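Local coordinates for SVP1-like protein 2 (Kluyveromyces lactis, PDB 4EXV) that probably binds phosphoinositides such as phosphatidylinositol 3-phosphate through a PROPPIN-family beta-propeller, which would attach the protein to membranes, at residues A[30-38]-A[49-59]; A[38-47]-A[331-339]. All blocks are in the same frame, centred on the assembly; numbering follows the deposited sequence.

Contact 1 of 2, residues A[30-38]-A[49-59]; sequences IVSTPKSFD and MSQEMPDAGTI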
ATOM      1  N   ILE A  30      -1.698   1.100  12.499  1.00 64.92           N
ATOM      2  CA  ILE A  30      -2.217   0.116  13.439  1.00 67.37           C
ATOM      3  C   ILE A  30      -1.316  -1.119  13.509  1.00 66.57           C
ATOM      4  O   ILE A  30      -0.771  -1.555  12.493  1.00 69.17           O
ATOM      5  CB  ILE A  30      -3.642  -0.307  13.053  1.00 66.56           C
ATOM      6  CG1 ILE A  30      -4.249  -1.175  14.151  1.00 60.86           C
ATOM      7  CG2 ILE A  30      -3.653  -1.012  11.688  1.00 63.87           C
ATOM      8  CD1 ILE A  30      -5.730  -1.329  13.989  1.00 67.59           C
ATOM      9  N   VAL A  31      -1.137  -1.672  14.706  1.00 67.96           N
ATOM     10  CA  VAL A  31      -0.383  -2.925  14.861  1.00 72.31           C
ATOM     11  C   VAL A  31      -1.096  -3.906  15.773  1.00 71.81           C
ATOM     12  O   VAL A  31      -1.937  -3.528  16.590  1.00 71.62           O
ATOM     13  CB  VAL A  31       1.042  -2.718  15.441  1.00 69.73           C
ATOM     14  CG1 VAL A  31       1.600  -1.360  15.051  1.00 63.79           C
ATOM     15  CG2 VAL A  31       1.032  -2.886  16.954  1.00 71.98           C
ATOM     16  N   SER A  32      -0.742  -5.172  15.628  1.00 71.03           N
ATOM     17  CA  SER A  32      -1.201  -6.186  16.545  1.00 65.74           C
ATOM     18  C   SER A  32       0.013  -6.862  17.159  1.00 73.63           C
ATOM     19  O   SER A  32       0.979  -7.198  16.474  1.00 65.56           O
ATOM     20  CB  SER A  32      -2.101  -7.200  15.852  1.00 61.79           C
ATOM     21  OG  SER A  32      -1.429  -7.820  14.776  1.00 63.24           O
ATOM     22  N   THR A  33      -0.043  -7.001  18.476  1.00 80.97           N
ATOM     23  CA  THR A  33       0.858  -7.848  19.219  1.00 77.90           C
ATOM     24  C   THR A  33       0.060  -9.096  19.595  1.00 81.29           C
ATOM     25  O   THR A  33      -1.097  -9.251  19.195  1.00 84.02           O
ATOM     26  CB  THR A  33       1.322  -7.129  20.476  1.00 80.86           C
ATOM     27  OG1 THR A  33       0.216  -7.007  21.375  1.00 83.83           O
ATOM     28  CG2 THR A  33       1.854  -5.740  20.121  1.00 76.72           C
ATOM     29  N   PRO A  34       0.674 -10.008  20.353  1.00 87.96           N
ATOM     30  CA  PRO A  34      -0.065 -11.177  20.849  1.00 83.43           C
ATOM     31  C   PRO A  34      -1.168 -10.802  21.834  1.00 79.05           C
ATOM     32  O   PRO A  34      -2.206 -11.463  21.878  1.00 81.51           O
ATOM     33  CB  PRO A  34       1.014 -11.967  21.576  1.00 76.47           C
ATOM     34  CG  PRO A  34       2.067 -10.942  21.920  1.00 86.23           C
ATOM     35  CD  PRO A  34       2.096 -10.054  20.737  1.00 84.66           C
ATOM     36  N   LYS A  35      -0.932  -9.743  22.600  1.00 78.76           N
ATOM     37  CA  LYS A  35      -1.843  -9.313  23.655  1.00 84.79           C
ATOM     38  C   LYS A  35      -2.849  -8.265  23.190  1.00 85.10           C
ATOM     39  O   LYS A  35      -3.879  -8.063  23.831  1.00 79.56           O
ATOM     40  CB  LYS A  35      -1.060  -8.712  24.839  1.00 84.59           C
ATOM     41  CG  LYS A  35      -0.162  -9.678  25.587  1.00 91.18           C
ATOM     42  CD  LYS A  35       0.476  -9.014  26.815  1.00 96.67           C
ATOM     43  CE  LYS A  35       1.200  -7.717  26.451  1.00 98.50           C
ATOM     44  NZ  LYS A  35       0.526  -6.520  27.040  1.00 90.21           N
ATOM     45  N   SER A  36      -2.549  -7.570  22.097  1.00 84.38           N
ATOM     46  CA  SER A  36      -3.285  -6.341  21.806  1.00 80.62           C
ATOM     47  C   SER A  36      -3.286  -5.960  20.337  1.00 78.55           C
ATOM     48  O   SER A  36      -2.576  -6.558  19.535  1.00 81.69           O
ATOM     49  CB  SER A  36      -2.663  -5.183  22.598  1.00 82.29           C
ATOM     50  OG  SER A  36      -1.302  -5.002  22.228  1.00 82.73           O
ATOM     51  N   PHE A  37      -4.107  -4.967  19.999  1.00 76.21           N
ATOM     52  CA  PHE A  37      -3.879  -4.132  18.809  1.00 76.88           C
ATOM     53  C   PHE A  37      -3.851  -2.642  19.218  1.00 79.99           C
ATOM     54  O   PHE A  37      -4.710  -2.176  19.982  1.00 71.58           O
ATOM     55  CB  PHE A  37      -4.847  -4.438  17.639  1.00 68.74           C
ATOM     56  CG  PHE A  37      -6.259  -3.957  17.851  1.00 74.19           C
ATOM     57  CD1 PHE A  37      -6.599  -2.621  17.625  1.00 76.99           C
ATOM     58  CD2 PHE A  37      -7.260  -4.839  18.249  1.00 77.37           C
ATOM     59  CE1 PHE A  37      -7.900  -2.163  17.814  1.00 69.48           C
ATOM     60  CE2 PHE A  37      -8.575  -4.395  18.446  1.00 72.51           C
ATOM     61  CZ  PHE A  37      -8.892  -3.053  18.224  1.00 72.81           C
ATOM     62  N   ASP A  38      -2.825  -1.921  18.757  1.00 76.46           N
ATOM     63  CA  ASP A  38      -2.665  -0.513  19.099  1.00 70.70           C
ATOM     64  C   ASP A  38      -2.709   0.342  17.838  1.00 68.30           C
ATOM     65  O   ASP A  38      -2.385  -0.134  16.761  1.00 73.89           O
ATOM     66  CB  ASP A  38      -1.343  -0.283  19.841  1.00 75.62           C
ATOM     67  CG  ASP A  38      -1.088  -1.307  20.936  1.00 77.18           C
ATOM     68  OD1 ASP A  38      -2.034  -1.996  21.358  1.00 79.81           O
ATOM     69  OD2 ASP A  38       0.066  -1.420  21.387  1.00 89.83           O
ATOM     70  N   MET A  49      -4.479   4.871  20.923  1.00 80.90           N
ATOM     71  CA  MET A  49      -5.465   3.933  21.416  1.00 75.11           C
ATOM     72  C   MET A  49      -4.855   2.552  21.599  1.00 73.86           C
ATOM     73  O   MET A  49      -3.946   2.147  20.868  1.00 71.73           O
ATOM     74  CB  MET A  49      -6.642   3.869  20.435  1.00 67.10           C
ATOM     75  CG  MET A  49      -7.679   2.841  20.807  1.00 82.55           C
ATOM     76  SD  MET A  49      -7.937   1.596  19.538  1.00 87.40           S
ATOM     77  CE  MET A  49      -6.243   1.177  19.142  1.00 78.10           C
ATOM     78  N   SER A  50      -5.354   1.840  22.599  1.00 75.61           N
ATOM     79  CA  SER A  50      -4.890   0.494  22.871  1.00 76.40           C
ATOM     80  C   SER A  50      -6.055  -0.349  23.338  1.00 73.06           C
ATOM     81  O   SER A  50      -6.846   0.071  24.175  1.00 73.17           O
ATOM     82  CB  SER A  50      -3.758   0.486  23.894  1.00 66.27           C
ATOM     83  OG  SER A  50      -3.116  -0.768  23.892  1.00 73.93           O
ATOM     84  N   GLN A  51      -6.151  -1.538  22.759  1.00 75.13           N
ATOM     85  CA  GLN A  51      -7.257  -2.442  22.986  1.00 71.45           C
ATOM     86  C   GLN A  51      -6.693  -3.842  23.136  1.00 78.49           C
ATOM     87  O   GLN A  51      -6.063  -4.364  22.209  1.00 77.69           O
ATOM     88  CB  GLN A  51      -8.222  -2.378  21.804  1.00 71.52           C
ATOM     89  CG  GLN A  51      -9.344  -3.385  21.865  1.00 74.34           C
ATOM     90  CD  GLN A  51     -10.057  -3.376  23.203  1.00 75.33           C
ATOM     91  OE1 GLN A  51     -10.655  -2.370  23.606  1.00 72.64           O
ATOM     92  NE2 GLN A  51      -9.983  -4.496  23.908  1.00 71.09           N
ATOM     93  N   GLU A  52      -6.893  -4.445  24.307  1.00 79.65           N
ATOM     94  CA  GLU A  52      -6.295  -5.754  24.553  1.00 81.72           C
ATOM     95  C   GLU A  52      -7.069  -6.822  23.819  1.00 73.73           C
ATOM     96  O   GLU A  52      -8.291  -6.797  23.819  1.00 68.92           O
ATOM     97  CB  GLU A  52      -6.156  -6.058  26.052  1.00 76.83           C
ATOM     98  CG  GLU A  52      -4.824  -5.557  26.623  1.00 85.85           C
ATOM     99  CD  GLU A  52      -4.663  -5.796  28.116  1.00 91.41           C
ATOM    100  OE1 GLU A  52      -5.547  -6.454  28.713  1.00 91.36           O
ATOM    101  OE2 GLU A  52      -3.643  -5.330  28.688  1.00 88.16           O
ATOM    102  N   MET A  53      -6.338  -7.731  23.172  1.00 78.69           N
ATOM    103  CA  MET A  53      -6.928  -8.830  22.411  1.00 75.72           C
ATOM    104  C   MET A  53      -5.980  -9.967  22.039  1.00 83.08           C
ATOM    105  O   MET A  53      -4.894  -9.762  21.491  1.00 83.60           O
ATOM    106  CB  MET A  53      -7.624  -8.316  21.157  1.00 77.16           C
ATOM    107  CG  MET A  53      -9.048  -7.865  21.425  1.00 84.77           C
ATOM    108  SD  MET A  53     -10.274  -8.768  20.477  1.00 84.69           S
ATOM    109  CE  MET A  53      -9.506 -10.389  20.371  1.00 92.52           C
ATOM    110  N   PRO A  54      -6.420 -11.190  22.331  1.00 91.73           N
ATOM    111  CA  PRO A  54      -5.774 -12.453  21.969  1.00 92.20           C
ATOM    112  C   PRO A  54      -5.986 -12.763  20.495  1.00 95.30           C
ATOM    113  O   PRO A  54      -7.076 -12.502  19.965  1.00 91.82           O
ATOM    114  CB  PRO A  54      -6.571 -13.469  22.785  1.00 97.05           C
ATOM    115  CG  PRO A  54      -7.949 -12.861  22.859  1.00 84.65           C
ATOM    116  CD  PRO A  54      -7.689 -11.400  23.057  1.00 84.78           C
ATOM    117  N   ASP A  55      -4.977 -13.326  19.839  1.00 99.04           N
ATOM    118  CA  ASP A  55      -5.189 -13.861  18.493  1.00104.84           C
ATOM    119  C   ASP A  55      -5.367 -12.780  17.426  1.00103.99           C
ATOM    120  O   ASP A  55      -5.797 -13.079  16.310  1.00103.61           O
ATOM    121  CB  ASP A  55      -6.450 -14.742  18.455  1.00111.62           C
ATOM    122  CG  ASP A  55      -6.271 -16.074  19.157  1.00116.88           C
ATOM    123  OD1 ASP A  55      -5.115 -16.550  19.260  1.00119.21           O
ATOM    124  OD2 ASP A  55      -7.298 -16.648  19.594  1.00111.82           O
ATOM    125  N   ALA A  56      -5.080 -11.526  17.759  1.00101.28           N
ATOM    126  CA  ALA A  56      -5.139 -10.480  16.747  1.00 88.29           C
ATOM    127  C   ALA A  56      -4.001 -10.756  15.778  1.00 87.73           C
ATOM    128  O   ALA A  56      -2.843 -10.866  16.189  1.00 87.96           O
ATOM    129  CB  ALA A  56      -4.985  -9.123  17.381  1.00 87.72           C
ATOM    130  N   GLY A  57      -4.323 -10.900  14.498  1.00 81.96           N
ATOM    131  CA  GLY A  57      -3.304 -11.248  13.524  1.00 85.28           C
ATOM    132  C   GLY A  57      -3.124 -10.189  12.455  1.00 84.74           C
ATOM    133  O   GLY A  57      -2.618  -9.085  12.710  1.00 82.19           O
ATOM    134  N   THR A  58      -3.518 -10.544  11.241  1.00 80.54           N
ATOM    135  CA  THR A  58      -3.692  -9.568  10.187  1.00 73.14           C
ATOM    136  C   THR A  58      -4.652  -8.491  10.699  1.00 73.73           C
ATOM    137  O   THR A  58      -5.739  -8.801  11.161  1.00 76.46           O
ATOM    138  CB  THR A  58      -4.283 -10.246   8.963  1.00 70.48           C
ATOM    139  OG1 THR A  58      -3.365 -11.236   8.487  1.00 72.44           O
ATOM    140  CG2 THR A  58      -4.538  -9.237   7.874  1.00 74.34           C
ATOM    141  N   ILE A  59      -4.243  -7.229  10.620  1.00 75.17           N
ATOM    142  CA  ILE A  59      -4.949  -6.124  11.281  1.00 72.60           C
ATOM    143  C   ILE A  59      -5.127  -4.948  10.288  1.00 70.43           C
ATOM    144  O   ILE A  59      -4.189  -4.585   9.579  1.00 73.17           O
ATOM    145  CB  ILE A  59      -4.170  -5.699  12.585  1.00 63.22           C
ATOM    146  CG1 ILE A  59      -5.107  -5.523  13.778  1.00 67.88           C
ATOM    147  CG2 ILE A  59      -3.333  -4.469  12.366  1.00 64.50           C
ATOM    148  CD1 ILE A  59      -6.180  -4.525  13.569  1.00 66.69           C
TER
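Phe-37 and Gln-51 face each other as the hydrogen-bonded pair of two antiparallel strands, 36-38 and 49-52, whose axes approach to 4.8 Å at 167°. Phe-37 N donates to Gln-51 O at 3.0 Å and Gln-51 N to Phe-37 O at 3.2 Å; Ser-36/Glu-52 and Asp-38/Ser-50 flank them as non-hydrogen-bonded pairs. At the strand end, Met-53 N bonds Lys-35 O.

With CG lodged between its backbone N and carbonyl carbon (chi1 73°), the Phe-37 ring lies against Gln-51, whose CB sits over one face, 4.0 Å from the centroid, in a CH-pi contact. Met-49 comes in obliquely, its CE 4.0 Å from Phe-37 CE1 and its sulfur making a Met-aromatic contact. Ile-59 CG1 touches Phe-37 CB, while its CG2 and CD1 pack on Ile-30. With an alanine in place of Phe-37, Gln-51 and Met-49 would probably lose the surface they rest on, and a gap would open beside Ile-59.

On the opposite face of the sheet from Phe-37, Ser-50 OG donates to Asp-38 OD1 at 3.0 Å from above the carboxylate plane. Further along, Ser-32 OG meets a lone pair of Gly-57 O in the carbonyl plane (2.7 Å).

Trp-81 meets the Phe-37 ring edge-to-face from the next sheet. This is the outer hairpin of a four-stranded beta-propeller blade, with residues 53-59 leading into the first strand of the following blade.

Contact 2 of 2, residues A[38-47]-A[331-339]; sequences DIYNVHPLKR and LNQRNEIPL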
ATOM      1  N   ASP A  38      -2.825  -1.921  18.757  1.00 76.46           N
ATOM      2  CA  ASP A  38      -2.665  -0.513  19.099  1.00 70.70           C
ATOM      3  C   ASP A  38      -2.709   0.342  17.838  1.00 68.30           C
ATOM      4  O   ASP A  38      -2.385  -0.134  16.761  1.00 73.89           O
ATOM      5  CB  ASP A  38      -1.343  -0.283  19.841  1.00 75.62           C
ATOM      6  CG  ASP A  38      -1.088  -1.307  20.936  1.00 77.18           C
ATOM      7  OD1 ASP A  38      -2.034  -1.996  21.358  1.00 79.81           O
ATOM      8  OD2 ASP A  38       0.066  -1.420  21.387  1.00 89.83           O
ATOM      9  N   ILE A  39      -3.103   1.604  17.975  1.00 68.53           N
ATOM     10  CA  ILE A  39      -3.149   2.530  16.849  1.00 66.09           C
ATOM     11  C   ILE A  39      -2.399   3.814  17.168  1.00 70.44           C
ATOM     12  O   ILE A  39      -2.642   4.444  18.198  1.00 69.97           O
ATOM     13  CB  ILE A  39      -4.583   2.933  16.517  1.00 69.04           C
ATOM     14  CG1 ILE A  39      -5.395   1.742  16.005  1.00 66.40           C
ATOM     15  CG2 ILE A  39      -4.589   4.065  15.496  1.00 68.11           C
ATOM     16  CD1 ILE A  39      -6.868   2.087  15.838  1.00 58.77           C
ATOM     17  N   TYR A  40      -1.500   4.213  16.273  1.00 71.52           N
ATOM     18  CA  TYR A  40      -0.711   5.425  16.476  1.00 71.00           C
ATOM     19  C   TYR A  40      -0.983   6.525  15.452  1.00 72.84           C
ATOM     20  O   TYR A  40      -1.456   6.282  14.332  1.00 68.21           O
ATOM     21  CB  TYR A  40       0.785   5.114  16.428  1.00 67.95           C
ATOM     22  CG  TYR A  40       1.223   4.009  17.336  1.00 72.67           C
ATOM     23  CD1 TYR A  40       1.903   4.279  18.508  1.00 77.46           C
ATOM     24  CD2 TYR A  40       0.966   2.685  17.011  1.00 76.70           C
ATOM     25  CE1 TYR A  40       2.318   3.255  19.345  1.00 88.98           C
ATOM     26  CE2 TYR A  40       1.370   1.648  17.834  1.00 75.80           C
ATOM     27  CZ  TYR A  40       2.049   1.935  19.003  1.00 90.07           C
ATOM     28  OH  TYR A  40       2.455   0.898  19.827  1.00 93.49           O
ATOM     29  N   ASN A  41      -0.676   7.746  15.872  1.00 71.19           N
ATOM     30  CA  ASN A  41      -0.397   8.831  14.963  1.00 69.79           C
ATOM     31  C   ASN A  41       0.940   8.544  14.324  1.00 70.25           C
ATOM     32  O   ASN A  41       1.836   8.031  14.990  1.00 67.91           O
ATOM     33  CB  ASN A  41      -0.271  10.121  15.754  1.00 72.36           C
ATOM     34  CG  ASN A  41      -1.322  11.130  15.383  1.00 87.79           C
ATOM     35  OD1 ASN A  41      -2.391  10.787  14.845  1.00 82.95           O
ATOM     36  ND2 ASN A  41      -1.027  12.394  15.657  1.00 96.08           N
ATOM     37  N   VAL A  42       1.093   8.875  13.046  1.00 71.97           N
ATOM     38  CA  VAL A  42       2.388   8.692  12.386  1.00 70.88           C
ATOM     39  C   VAL A  42       3.317   9.912  12.557  1.00 77.41           C
ATOM     40  O   VAL A  42       4.503   9.762  12.886  1.00 72.73           O
ATOM     41  CB  VAL A  42       2.223   8.319  10.900  1.00 68.01           C
ATOM     42  CG1 VAL A  42       3.576   8.022  10.278  1.00 56.64           C
ATOM     43  CG2 VAL A  42       1.281   7.126  10.762  1.00 66.55           C
ATOM     44  N   HIS A  43       2.770  11.112  12.350  1.00 75.91           N
ATOM     45  CA  HIS A  43       3.531  12.339  12.560  1.00 76.98           C
ATOM     46  C   HIS A  43       2.784  13.362  13.422  1.00 82.26           C
ATOM     47  O   HIS A  43       1.770  13.924  13.006  1.00 81.46           O
ATOM     48  CB  HIS A  43       3.926  12.974  11.228  1.00 82.76           C
ATOM     49  CG  HIS A  43       4.995  14.017  11.354  1.00 89.62           C
ATOM     50  ND1 HIS A  43       6.278  13.717  11.761  1.00 84.80           N
ATOM     51  CD2 HIS A  43       4.963  15.355  11.135  1.00 81.42           C
ATOM     52  CE1 HIS A  43       6.999  14.827  11.786  1.00 83.18           C
ATOM     53  NE2 HIS A  43       6.224  15.831  11.411  1.00 98.33           N
ATOM     54  N   PRO A  44       3.289  13.589  14.642  1.00 83.71           N
ATOM     55  CA  PRO A  44       4.438  12.815  15.132  1.00 80.63           C
ATOM     56  C   PRO A  44       3.970  11.592  15.914  1.00 79.19           C
ATOM     57  O   PRO A  44       2.782  11.448  16.238  1.00 77.04           O
ATOM     58  CB  PRO A  44       5.136  13.797  16.065  1.00 76.49           C
ATOM     59  CG  PRO A  44       3.975  14.588  16.655  1.00 85.45           C
ATOM     60  CD  PRO A  44       2.858  14.612  15.613  1.00 81.75           C
ATOM     61  N   LEU A  45       4.919  10.721  16.219  1.00 80.09           N
ATOM     62  CA  LEU A  45       4.614   9.427  16.806  1.00 74.51           C
ATOM     63  C   LEU A  45       4.231   9.491  18.282  1.00 74.17           C
ATOM     64  O   LEU A  45       5.095   9.514  19.160  1.00 79.85           O
ATOM     65  CB  LEU A  45       5.885   8.581  16.868  1.00 76.02           C
ATOM     66  CG  LEU A  45       5.766   7.222  16.183  1.00 78.04           C
ATOM     67  CD1 LEU A  45       6.600   6.182  16.922  1.00 81.88           C
ATOM     68  CD2 LEU A  45       4.311   6.796  16.118  1.00 77.55           C
ATOM     69  N   LYS A  46       2.937   9.501  18.558  1.00 72.12           N
ATOM     70  CA  LYS A  46       2.424   9.110  19.877  1.00 72.31           C
ATOM     71  C   LYS A  46       1.276   8.158  19.667  1.00 73.44           C
ATOM     72  O   LYS A  46       0.661   8.203  18.607  1.00 74.72           O
ATOM     73  CB  LYS A  46       2.006  10.340  20.685  1.00 20.00           C
ATOM     74  CG  LYS A  46       1.498  10.022  22.082  1.00 20.00           C
ATOM     75  CD  LYS A  46       1.356  11.282  22.919  1.00 20.00           C
ATOM     76  CE  LYS A  46       0.194  12.136  22.442  1.00 20.00           C
ATOM     77  NZ  LYS A  46      -0.077  13.272  23.365  1.00 20.00           N
ATOM     78  N   ARG A  47       1.049   7.220  20.581  1.00 79.69           N
ATOM     79  CA  ARG A  47      -0.076   6.306  20.431  1.00 76.08           C
ATOM     80  C   ARG A  47      -1.416   6.903  20.779  1.00 72.41           C
ATOM     81  O   ARG A  47      -1.515   7.699  21.711  1.00 73.21           O
ATOM     82  CB  ARG A  47       0.250   5.217  21.438  1.00 77.00           C
ATOM     83  CG  ARG A  47      -0.960   4.339  21.700  1.00 83.47           C
ATOM     84  CD  ARG A  47      -0.600   3.041  22.378  1.00 88.88           C
ATOM     85  NE  ARG A  47      -0.376   3.236  23.802  1.00 95.66           N
ATOM     86  CZ  ARG A  47       0.321   2.397  24.558  1.00105.10           C
ATOM     87  NH1 ARG A  47       0.862   1.307  24.015  1.00101.04           N
ATOM     88  NH2 ARG A  47       0.480   2.654  25.851  1.00108.37           N
ATOM     89  N   LEU A 331      17.823  12.097   6.987  1.00 70.05           N
ATOM     90  CA  LEU A 331      17.136  11.346   8.017  1.00 67.62           C
ATOM     91  C   LEU A 331      17.077  12.175   9.297  1.00 73.47           C
ATOM     92  O   LEU A 331      18.040  12.221  10.049  1.00 76.36           O
ATOM     93  CB  LEU A 331      17.919  10.064   8.248  1.00 65.83           C
ATOM     94  CG  LEU A 331      17.619   9.126   9.406  1.00 72.42           C
ATOM     95  CD1 LEU A 331      16.169   8.679   9.444  1.00 74.34           C
ATOM     96  CD2 LEU A 331      18.534   7.937   9.241  1.00 77.41           C
ATOM     97  N   ASN A 332      15.944  12.836   9.524  1.00 75.34           N
ATOM     98  CA  ASN A 332      15.766  13.776  10.634  1.00 67.24           C
ATOM     99  C   ASN A 332      15.855  13.145  12.002  1.00 74.91           C
ATOM    100  O   ASN A 332      16.376  13.751  12.950  1.00 75.98           O
ATOM    101  CB  ASN A 332      14.367  14.410  10.565  1.00 67.51           C
ATOM    102  CG  ASN A 332      14.181  15.292   9.351  1.00 87.81           C
ATOM    103  OD1 ASN A 332      15.149  15.885   8.828  1.00 85.12           O
ATOM    104  ND2 ASN A 332      12.931  15.398   8.887  1.00 89.19           N
ATOM    105  N   GLN A 333      15.310  11.934  12.102  1.00 75.19           N
ATOM    106  CA  GLN A 333      14.829  11.424  13.376  1.00 71.85           C
ATOM    107  C   GLN A 333      14.534   9.939  13.362  1.00 74.53           C
ATOM    108  O   GLN A 333      13.981   9.407  12.388  1.00 73.56           O
ATOM    109  CB  GLN A 333      13.531  12.142  13.724  1.00 73.41           C
ATOM    110  CG  GLN A 333      13.463  12.666  15.128  1.00 79.54           C
ATOM    111  CD  GLN A 333      12.140  13.362  15.388  1.00 92.00           C
ATOM    112  OE1 GLN A 333      11.298  13.486  14.480  1.00 84.64           O
ATOM    113  NE2 GLN A 333      11.944  13.820  16.626  1.00 90.68           N
ATOM    114  N   ARG A 334      14.903   9.287  14.464  1.00 75.86           N
ATOM    115  CA  ARG A 334      14.498   7.916  14.769  1.00 74.00           C
ATOM    116  C   ARG A 334      13.804   7.876  16.133  1.00 73.68           C
ATOM    117  O   ARG A 334      14.366   8.302  17.149  1.00 75.67           O
ATOM    118  CB  ARG A 334      15.701   6.968  14.757  1.00 70.08           C
ATOM    119  CG  ARG A 334      16.773   7.311  13.725  1.00 74.06           C
ATOM    120  CD  ARG A 334      17.793   6.186  13.554  1.00 74.24           C
ATOM    121  NE  ARG A 334      17.300   5.106  12.696  1.00 71.37           N
ATOM    122  CZ  ARG A 334      18.004   4.028  12.363  1.00 80.23           C
ATOM    123  NH1 ARG A 334      19.247   3.872  12.811  1.00 85.80           N
ATOM    124  NH2 ARG A 334      17.468   3.102  11.579  1.00 89.77           N
ATOM    125  N   ASN A 335      12.570   7.393  16.148  1.00 72.37           N
ATOM    126  CA  ASN A 335      11.845   7.232  17.400  1.00 77.91           C
ATOM    127  C   ASN A 335      11.441   5.780  17.586  1.00 80.48           C
ATOM    128  O   ASN A 335      10.997   5.130  16.644  1.00 80.12           O
ATOM    129  CB  ASN A 335      10.613   8.143  17.442  1.00 73.95           C
ATOM    130  CG  ASN A 335      10.929   9.566  17.027  1.00 80.87           C
ATOM    131  OD1 ASN A 335      11.921  10.153  17.477  1.00 85.38           O
ATOM    132  ND2 ASN A 335      10.102  10.123  16.147  1.00 83.99           N
ATOM    133  N   GLU A 336      11.620   5.260  18.795  1.00 86.98           N
ATOM    134  CA  GLU A 336      11.147   3.919  19.098  1.00 83.13           C
ATOM    135  C   GLU A 336       9.630   3.989  19.132  1.00 80.46           C
ATOM    136  O   GLU A 336       9.060   5.014  19.501  1.00 74.74           O
ATOM    137  CB  GLU A 336      11.704   3.433  20.439  1.00 85.54           C
ATOM    138  CG  GLU A 336      13.109   3.957  20.754  1.00102.26           C
ATOM    139  CD  GLU A 336      13.709   3.318  22.000  1.00124.31           C
ATOM    140  OE1 GLU A 336      14.651   2.506  21.848  1.00125.16           O
ATOM    141  OE2 GLU A 336      13.244   3.626  23.125  1.00119.84           O
ATOM    142  N   ILE A 337       8.980   2.911  18.706  1.00 87.01           N
ATOM    143  CA  ILE A 337       7.526   2.787  18.823  1.00 90.61           C
ATOM    144  C   ILE A 337       7.180   2.192  20.180  1.00 94.77           C
ATOM    145  O   ILE A 337       7.501   1.022  20.438  1.00 97.17           O
ATOM    146  CB  ILE A 337       6.952   1.814  17.778  1.00 89.21           C
ATOM    147  CG1 ILE A 337       7.196   2.314  16.358  1.00 78.22           C
ATOM    148  CG2 ILE A 337       5.466   1.576  18.027  1.00 85.61           C
ATOM    149  CD1 ILE A 337       6.850   1.262  15.319  1.00 75.22           C
ATOM    150  N   PRO A 338       6.518   2.984  21.050  1.00 98.34           N
ATOM    151  CA  PRO A 338       6.161   2.552  22.417  1.00101.67           C
ATOM    152  C   PRO A 338       5.322   1.256  22.460  1.00109.34           C
ATOM    153  O   PRO A 338       4.087   1.331  22.592  1.00109.99           O
ATOM    154  CB  PRO A 338       5.372   3.750  22.981  1.00 98.70           C
ATOM    155  CG  PRO A 338       5.034   4.626  21.787  1.00 97.28           C
ATOM    156  CD  PRO A 338       6.119   4.379  20.780  1.00 92.60           C
ATOM    157  N   LEU A 339       6.008   0.107  22.369  1.00107.90           N
ATOM    158  CA  LEU A 339       5.401  -1.232  22.217  1.00112.25           C
ATOM    159  C   LEU A 339       5.154  -1.611  20.746  1.00103.06           C
ATOM    160  O   LEU A 339       4.540  -2.638  20.442  1.00101.89           O
ATOM    161  CB  LEU A 339       4.116  -1.383  23.050  1.00115.29           C
ATOM    162  CG  LEU A 339       4.324  -1.554  24.561  1.00116.09           C
ATOM    163  CD1 LEU A 339       3.082  -1.131  25.359  1.00100.90           C
ATOM    164  CD2 LEU A 339       4.767  -2.993  24.882  1.00109.01           C
TER
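Asp-38 starts the contact lightly: its OD2 lies 4.4 Å from Leu-339 CB, at the last residue of the chain. Its stronger polar partner is Ser-50, through OD1, and OD2 faces Arg-47 NH1 in a long, weak ion pair.

Two residues on, Tyr-40 carries much of the load. Its CG stands anti to the carbonyl carbon (chi1 -52°), which sends the ring out toward the C-terminal tail. There its OH donates to Pro-338 O at 3.2 Å, approaching from well above the carbonyl plane, so the bond uses no regular lone-pair direction. The ring also has apolar company: Ile-337 CG2 reaches CZ of Tyr-40 obliquely at 3.6 Å, and Pro-338 CG comes up at the ring edge, 3.9 Å from CE1. The hydroxyl and the hydrocarbon of one side chain thus hold two successive tail residues.

The chain then turns through a cis peptide before Pro-44, and Asn-41 N bonds Lys-46 O across the hairpin. Leu-45 points back at the tail, where its CD1 lies 4.0 Å from Ile-337 CG1 and also nears Glu-336 O and the Pro-338 ring.

Arg-47 closes the walk. Bent at chi3 (79°), it brings NH1 to 3.5 Å from Pro-338 O, while Leu-339 CD1 sits at the edge of the guanidinium, in its plane, 3.6 Å from NH1.

In the same sheet, Leu-29 and Val-31 of strand 28-32 touch the Tyr-40 side chain. Val-42 and His-43, in the turn, touch Ile-298 of strand 294-299. The tail itself continues from strand 326-336, the outermost strand of the last four-stranded sheet, and passes over the face of the first sheet that carries Asp-38 and Tyr-40.

Overall arrangement
Contacts 1 and 2 share Asp-38 and strand 36-41, and their centres lie about 17 Å apart. Contact 1 forms the outer hairpin of the first blade and turns the Phe-37 face to the second; contact 2 uses the Asp-38 and Tyr-40 face to receive the tail of the last blade, at the joint where the ring closes. They meet directly: Ile-39 N lies 3.1 Å from Met-49 O, a probable hydrogen bond, Ile-30 CG1 packs on Ile-39 CG1 at 3.6 Å, and Thr-33 CG2 comes within 4.1 Å of Leu-339 O. The lipid-binding FRRG motif of this family begins at the end of the last strand of the fifth blade and runs into the link to the sixth, so neither contact includes it.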